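Side-chain contacts in chitinase A (Cycas revoluta, PDB 4MNK), which probably hydrolyses the beta-1,4 links of chitin, as a plant class V chitinase of glycoside hydrolase family 18: residues E120-E123 against E127-N130; Q164-F167 against V172-Y175. All blocks are in the same frame, centred on the assembly; numbering follows the deposited sequence.

Interaction 1 (E120-E123 against E127-N130); sequences EYPE and EMEN. With NAG (2-acetamido-2-deoxy-beta-D-glucopyranose), chain B.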
ATOM      1  N   GLU A 120      -1.025  -9.806  -5.052  1.00  8.16           N
ATOM      2  CA  GLU A 120       0.346  -9.600  -5.498  1.00  8.90           C
ATOM      3  C   GLU A 120       0.937 -10.904  -6.042  1.00  9.24           C
ATOM      4  O   GLU A 120       1.500 -11.684  -5.279  1.00  9.61           O
ATOM      5  CB  GLU A 120       1.185  -9.024  -4.347  1.00  8.96           C
ATOM      6  CG  GLU A 120       0.660  -7.674  -3.847  1.00  9.40           C
ATOM      7  CD  GLU A 120       1.362  -7.142  -2.606  1.00 10.12           C
ATOM      8  OE1 GLU A 120       2.554  -7.440  -2.393  1.00 11.16           O
ATOM      9  OE2 GLU A 120       0.717  -6.393  -1.846  1.00  9.59           O
ATOM     10  N   TYR A 121       0.831 -11.160  -7.350  1.00  9.33           N
ATOM     11  CA  TYR A 121       0.271 -10.251  -8.360  1.00  9.47           C
ATOM     12  C   TYR A 121      -0.552 -11.054  -9.371  1.00  9.46           C
ATOM     13  O   TYR A 121      -0.368 -12.271  -9.483  1.00  9.71           O
ATOM     14  CB  TYR A 121       1.399  -9.518  -9.102  1.00  9.81           C
ATOM     15  CG  TYR A 121       2.302  -8.727  -8.192  1.00  9.98           C
ATOM     16  CD1 TYR A 121       2.002  -7.408  -7.853  1.00 10.43           C
ATOM     17  CD2 TYR A 121       3.448  -9.306  -7.651  1.00 10.45           C
ATOM     18  CE1 TYR A 121       2.831  -6.683  -7.002  1.00 10.83           C
ATOM     19  CE2 TYR A 121       4.275  -8.597  -6.799  1.00 11.23           C
ATOM     20  CZ  TYR A 121       3.963  -7.290  -6.479  1.00 11.22           C
ATOM     21  OH  TYR A 121       4.794  -6.594  -5.636  1.00 12.79           O
ATOM     22  N   PRO A 122      -1.459 -10.383 -10.112  1.00  9.39           N
ATOM     23  CA  PRO A 122      -2.228 -11.060 -11.162  1.00  9.51           C
ATOM     24  C   PRO A 122      -1.381 -11.337 -12.408  1.00  9.77           C
ATOM     25  O   PRO A 122      -1.576 -10.721 -13.461  1.00  9.89           O
ATOM     26  CB  PRO A 122      -3.362 -10.075 -11.459  1.00  9.42           C
ATOM     27  CG  PRO A 122      -2.807  -8.741 -11.083  1.00  9.17           C
ATOM     28  CD  PRO A 122      -1.915  -8.994  -9.907  1.00  9.46           C
ATOM     29  N   GLU A 123      -0.441 -12.267 -12.262  1.00 10.14           N
ATOM     30  CA  GLU A 123       0.439 -12.692 -13.343  1.00 10.80           C
ATOM     31  C   GLU A 123       0.697 -14.192 -13.177  1.00 10.88           C
ATOM     32  O   GLU A 123       0.667 -14.695 -12.054  1.00 10.90           O
ATOM     33  CB  GLU A 123       1.745 -11.879 -13.343  1.00 11.17           C
ATOM     34  CG  GLU A 123       2.591 -11.963 -12.067  1.00 13.11           C
ATOM     35  CD  GLU A 123       3.510 -13.175 -12.034  1.00 15.03           C
ATOM     36  OE1 GLU A 123       3.791 -13.749 -13.108  1.00 15.54           O
ATOM     37  OE2 GLU A 123       3.953 -13.551 -10.928  1.00 16.71           O
ATOM     38  N   GLU A 127      -3.643 -15.502 -15.101  1.00  8.59           N
ATOM     39  CA  GLU A 127      -4.045 -14.930 -13.824  1.00  8.55           C
ATOM     40  C   GLU A 127      -4.626 -13.527 -13.962  1.00  8.45           C
ATOM     41  O   GLU A 127      -5.571 -13.182 -13.254  1.00  8.31           O
ATOM     42  CB  GLU A 127      -2.900 -14.980 -12.811  1.00  8.57           C
ATOM     43  CG  GLU A 127      -2.451 -16.402 -12.466  1.00  9.36           C
ATOM     44  CD  GLU A 127      -3.608 -17.334 -12.112  1.00  9.84           C
ATOM     45  OE1 GLU A 127      -4.590 -16.882 -11.485  1.00  9.84           O
ATOM     46  OE2 GLU A 127      -3.529 -18.531 -12.453  1.00 10.98           O
ATOM     47  N   MET A 128      -4.085 -12.730 -14.883  1.00  8.59           N
ATOM     48  CA  MET A 128      -4.674 -11.426 -15.181  1.00  8.99           C
ATOM     49  C   MET A 128      -6.070 -11.585 -15.788  1.00  9.03           C
ATOM     50  O   MET A 128      -7.006 -10.900 -15.378  1.00  8.95           O
ATOM     51  CB  MET A 128      -3.773 -10.598 -16.101  1.00  9.10           C
ATOM     52  CG  MET A 128      -4.294  -9.181 -16.383  1.00  9.75           C
ATOM     53  SD  MET A 128      -4.473  -8.151 -14.907  1.00 10.79           S
ATOM     54  CE  MET A 128      -2.770  -7.676 -14.622  1.00 12.05           C
ATOM     55  N   GLU A 129      -6.202 -12.501 -16.747  1.00  9.24           N
ATOM     56  CA  GLU A 129      -7.484 -12.771 -17.400  1.00  9.67           C
ATOM     57  C   GLU A 129      -8.566 -13.162 -16.398  1.00  8.95           C
ATOM     58  O   GLU A 129      -9.699 -12.682 -16.472  1.00  8.86           O
ATOM     59  CB  GLU A 129      -7.328 -13.865 -18.459  1.00 10.43           C
ATOM     60  CG  GLU A 129      -6.598 -13.417 -19.717  1.00 13.10           C
ATOM     61  CD  GLU A 129      -6.197 -14.567 -20.630  1.00 16.01           C
ATOM     62  OE1 GLU A 129      -6.463 -15.743 -20.295  1.00 17.80           O
ATOM     63  OE2 GLU A 129      -5.601 -14.289 -21.693  1.00 18.01           O
ATOM     64  N   ASN A 130      -8.213 -14.031 -15.455  1.00  8.38           N
ATOM     65  CA  ASN A 130      -9.174 -14.478 -14.454  1.00  7.99           C
ATOM     66  C   ASN A 130      -9.475 -13.412 -13.400  1.00  7.61           C
ATOM     67  O   ASN A 130     -10.595 -13.337 -12.891  1.00  7.43           O
ATOM     68  CB  ASN A 130      -8.722 -15.790 -13.814  1.00  8.09           C
ATOM     69  CG  ASN A 130      -8.778 -16.967 -14.782  1.00  8.19           C
ATOM     70  OD1 ASN A 130      -9.359 -16.877 -15.868  1.00  9.43           O
ATOM     71  ND2 ASN A 130      -8.180 -18.081 -14.384  1.00  8.50           N
TER
HETATM   72  C1  NAG B   1       3.321  -4.616   0.253  1.00 17.47           C
HETATM   73  C2  NAG B   1       2.036  -5.060   0.966  1.00 17.03           C
HETATM   74  C3  NAG B   1       2.185  -4.996   2.488  1.00 17.19           C
HETATM   75  C4  NAG B   1       3.523  -5.543   2.993  1.00 17.47           C
HETATM   76  C5  NAG B   1       4.677  -4.977   2.156  1.00 18.03           C
HETATM   77  C6  NAG B   1       6.051  -5.498   2.581  1.00 19.13           C
HETATM   78  C7  NAG B   1       0.765  -2.948   0.581  1.00 15.59           C
HETATM   79  C8  NAG B   1      -0.546  -2.375   0.127  1.00 15.10           C
HETATM   80  N2  NAG B   1       0.865  -4.285   0.560  1.00 15.94           N
HETATM   81  O1  NAG B   1       3.223  -4.906  -1.123  1.00 17.89           O
HETATM   82  O3  NAG B   1       1.111  -5.681   3.099  1.00 17.75           O
HETATM   83  O4  NAG B   1       3.673  -5.164   4.344  1.00 16.78           O
HETATM   84  O5  NAG B   1       4.452  -5.281   0.793  1.00 17.79           O
HETATM   85  O6  NAG B   1       6.121  -6.898   2.424  1.00 20.32           O
HETATM   86  O7  NAG B   1       1.668  -2.188   0.937  1.00 15.13           O
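Pro-122 and Met-128 meet side by side where the loop after strand 114-119 enters helix 125-149, in the TIM barrel of a family 18 glycoside hydrolase. Glu-120, last residue of the family's DXDXE signature, opens that loop.

The apolar part of the contact rests on Met-128. Its CG lies opposite the backbone N (chi1 -176°), and bends at chi2 and chi3 curl the thioether back, placing CE 3.7 Å from CG of the proline ring. One residue earlier on the helix, Glu-127 offers only its methylenes: CG lies 3.6 Å from the carbonyl O of Glu-123, while the bend at chi2 (-49°) leads the carboxylate away. No hydrogen bond joins the two segments.

Within the loop, the backbone folds sharply. A cis peptide precedes Tyr-121, and CB of Glu-120 sits over the centre of its ring, 3.7 Å above the plane, consistent with the close approach a cis bond permits. Pro-122 is the centre of an inverse gamma turn, in which Glu-123 N makes a weak 2.8 Å bond to Tyr-121 O.

The polar contact belongs to the sugar. The extended chain of Glu-120 carries its carboxylate away from the helix to the O1 hydroxyl of NAG, which lies 2.9 Å from OE1 and 3.0 Å from OE2; either would be a weak hydrogen bond, and the distances do not say which oxygen O1 uses. Asp-118 and Tyr-192 also bond this NAG. An alanine here has no carboxylate, and O1 would probably be left without its partner on this side, the sugar less firmly placed.

Back at the helix, the carbonyl O of Pro-122 rests against Met-128 at two points, 3.4 Å from CB and 3.5 Å from CE.

Interaction 2 (Q164-F167 against V172-Y175); sequences QKLF and VTEY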
ATOM      1  N   GLN A 164       3.162  -0.422 -14.581  1.00  8.14           N
ATOM      2  CA  GLN A 164       2.004  -0.918 -15.317  1.00  8.62           C
ATOM      3  C   GLN A 164       2.255  -2.292 -15.950  1.00  8.85           C
ATOM      4  O   GLN A 164       1.312  -3.051 -16.182  1.00  8.63           O
ATOM      5  CB  GLN A 164       1.577   0.120 -16.365  1.00  8.73           C
ATOM      6  CG  GLN A 164       0.270  -0.180 -17.104  1.00  9.49           C
ATOM      7  CD  GLN A 164       0.484  -0.851 -18.455  1.00 10.26           C
ATOM      8  OE1 GLN A 164       1.565  -0.773 -19.045  1.00 11.17           O
ATOM      9  NE2 GLN A 164      -0.556  -1.504 -18.956  1.00 10.54           N
ATOM     10  N   LYS A 165       3.524  -2.608 -16.206  1.00  9.46           N
ATOM     11  CA  LYS A 165       3.913  -3.890 -16.790  1.00 10.23           C
ATOM     12  C   LYS A 165       4.342  -4.875 -15.711  1.00 10.35           C
ATOM     13  O   LYS A 165       5.099  -4.529 -14.801  1.00 10.42           O
ATOM     14  CB  LYS A 165       5.065  -3.714 -17.789  1.00 10.73           C
ATOM     15  CG  LYS A 165       4.824  -2.700 -18.898  1.00 12.37           C
ATOM     16  CD  LYS A 165       3.956  -3.255 -20.014  1.00 14.24           C
ATOM     17  CE  LYS A 165       3.809  -2.238 -21.136  1.00 15.52           C
ATOM     18  NZ  LYS A 165       3.071  -2.795 -22.300  1.00 17.28           N
ATOM     19  N   LEU A 166       3.850  -6.104 -15.818  1.00 10.55           N
ATOM     20  CA  LEU A 166       4.298  -7.194 -14.964  1.00 11.10           C
ATOM     21  C   LEU A 166       5.091  -8.176 -15.825  1.00 11.55           C
ATOM     22  O   LEU A 166       4.495  -9.006 -16.505  1.00 11.40           O
ATOM     23  CB  LEU A 166       3.101  -7.902 -14.313  1.00 11.12           C
ATOM     24  CG  LEU A 166       2.198  -7.087 -13.381  1.00 10.93           C
ATOM     25  CD1 LEU A 166       0.881  -7.805 -13.120  1.00 11.71           C
ATOM     26  CD2 LEU A 166       2.908  -6.784 -12.067  1.00 11.36           C
ATOM     27  N   PHE A 167       6.421  -8.088 -15.836  1.00 12.21           N
ATOM     28  CA  PHE A 167       7.218  -7.101 -15.107  1.00 12.94           C
ATOM     29  C   PHE A 167       8.070  -6.325 -16.134  1.00 13.64           C
ATOM     30  O   PHE A 167       8.242  -6.810 -17.254  1.00 13.65           O
ATOM     31  CB  PHE A 167       8.060  -7.824 -14.050  1.00 12.74           C
ATOM     32  CG  PHE A 167       7.231  -8.483 -12.979  1.00 12.40           C
ATOM     33  CD1 PHE A 167       6.770  -9.788 -13.138  1.00 12.09           C
ATOM     34  CD2 PHE A 167       6.883  -7.786 -11.827  1.00 12.17           C
ATOM     35  CE1 PHE A 167       5.984 -10.393 -12.157  1.00 12.22           C
ATOM     36  CE2 PHE A 167       6.097  -8.381 -10.840  1.00 12.08           C
ATOM     37  CZ  PHE A 167       5.650  -9.689 -11.006  1.00 12.00           C
ATOM     38  N   VAL A 172       5.097 -10.323 -18.932  1.00 14.99           N
ATOM     39  CA  VAL A 172       4.235 -11.496 -19.095  1.00 14.57           C
ATOM     40  C   VAL A 172       2.766 -11.085 -19.188  1.00 13.96           C
ATOM     41  O   VAL A 172       1.956 -11.765 -19.822  1.00 14.39           O
ATOM     42  CB  VAL A 172       4.460 -12.570 -17.985  1.00 14.79           C
ATOM     43  CG1 VAL A 172       5.927 -12.954 -17.907  1.00 15.37           C
ATOM     44  CG2 VAL A 172       3.959 -12.101 -16.618  1.00 15.01           C
ATOM     45  N   THR A 173       2.441  -9.966 -18.540  1.00 12.97           N
ATOM     46  CA  THR A 173       1.125  -9.341 -18.618  1.00 12.06           C
ATOM     47  C   THR A 173       1.252  -7.878 -18.182  1.00 11.27           C
ATOM     48  O   THR A 173       2.354  -7.403 -17.890  1.00 10.92           O
ATOM     49  CB  THR A 173       0.048 -10.113 -17.789  1.00 12.02           C
ATOM     50  OG1 THR A 173      -1.256  -9.602 -18.092  1.00 12.00           O
ATOM     51  CG2 THR A 173       0.312 -10.017 -16.285  1.00 12.15           C
ATOM     52  N   GLU A 174       0.132  -7.164 -18.160  1.00 10.81           N
ATOM     53  CA  GLU A 174       0.119  -5.768 -17.740  1.00 10.44           C
ATOM     54  C   GLU A 174      -1.262  -5.403 -17.227  1.00  9.98           C
ATOM     55  O   GLU A 174      -2.246  -6.058 -17.568  1.00  9.98           O
ATOM     56  CB  GLU A 174       0.531  -4.845 -18.893  1.00 10.80           C
ATOM     57  CG  GLU A 174      -0.405  -4.845 -20.093  1.00 12.09           C
ATOM     58  CD  GLU A 174       0.196  -4.127 -21.281  1.00 13.83           C
ATOM     59  OE1 GLU A 174       1.101  -4.700 -21.924  1.00 15.70           O
ATOM     60  OE2 GLU A 174      -0.235  -2.992 -21.567  1.00 15.01           O
ATOM     61  N   TYR A 175      -1.337  -4.359 -16.408  1.00  9.18           N
ATOM     62  CA  TYR A 175      -2.620  -3.900 -15.892  1.00  8.90           C
ATOM     63  C   TYR A 175      -3.439  -3.250 -17.002  1.00  8.88           C
ATOM     64  O   TYR A 175      -2.944  -2.356 -17.696  1.00  8.94           O
ATOM     65  CB  TYR A 175      -2.423  -2.920 -14.737  1.00  8.57           C
ATOM     66  CG  TYR A 175      -1.846  -3.541 -13.488  1.00  7.99           C
ATOM     67  CD1 TYR A 175      -0.489  -3.426 -13.197  1.00  7.87           C
ATOM     68  CD2 TYR A 175      -2.658  -4.239 -12.593  1.00  7.77           C
ATOM     69  CE1 TYR A 175       0.054  -3.995 -12.046  1.00  7.37           C
ATOM     70  CE2 TYR A 175      -2.129  -4.814 -11.438  1.00  7.28           C
ATOM     71  CZ  TYR A 175      -0.770  -4.685 -11.168  1.00  7.20           C
ATOM     72  OH  TYR A 175      -0.231  -5.238 -10.026  1.00  7.17           O
TER
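Gln-164 grips segment 172-175 with one side-chain nitrogen: NE2 donates to the backbone O of Tyr-175 at 2.8 Å and to OE2 of Glu-174 at 3.0 Å. Both acceptors lie close to the amide plane, as two N-H bonds from one amide require. CG stands opposite the backbone N (chi1 -173°), and the chain then turns at chi2, bringing the amide across the strand pair.

Glu-174 sets its CG between its own N and carbonyl carbon (chi1 64°) and runs extended from there. Its carboxylate is turned 82° from the glutamine amide, and each oxygen is approached from above the carboxylate plane: OE2 by the glutamine, OE1 by Lys-165 NZ in a 2.8 Å salt bridge. The lysine bends at chi2 and lies alongside the glutamate. Held by NZ at one oxygen and NE2 at the other, the carboxylate probably has little freedom to rotate.

On the face bearing Leu-166 and Thr-173 the contact is apolar. Leu-166 CD1 lies over one face of the Tyr-175 ring and 3.9 Å from Thr-173 CG2, while CD2 is 4.0 Å from Tyr-175 CE1. The polar ends are held outside the pair, Thr-173 OG1 by Gln-125 and Tyr-175 OH by the backbone N of Tyr-161.

The backbone bonds give the register. Leu-166 N reaches Thr-173 O at 2.9 Å, and Leu-166 O accepts from both Thr-173 N, at 3.0 Å, and Val-172 N, at 2.8 Å. Two residues thus face one, the signature of a classic beta bulge in a short antiparallel hairpin.

Overall arrangement
From the N terminus, interaction 1 comes first: strand 114-119 ends, and the contact closes the short turn into helix 125-149. The chain then runs through that helix and strand 155-161 before interaction 2 closes the hairpin of 165-166 and 173-174, ahead of helix 177-183. The two loops follow in series, neither nested nor crossed, yet their centres lie about 9 Å apart and they touch. Met-128 CE packs 3.4 Å from Glu-174 O, and Glu-123 CD lies 3.7 Å from Phe-167 CE1. The hairpin after strand 155-161 is thereby packed against the loop and helix that follow the neighbouring parallel strand of the barrel.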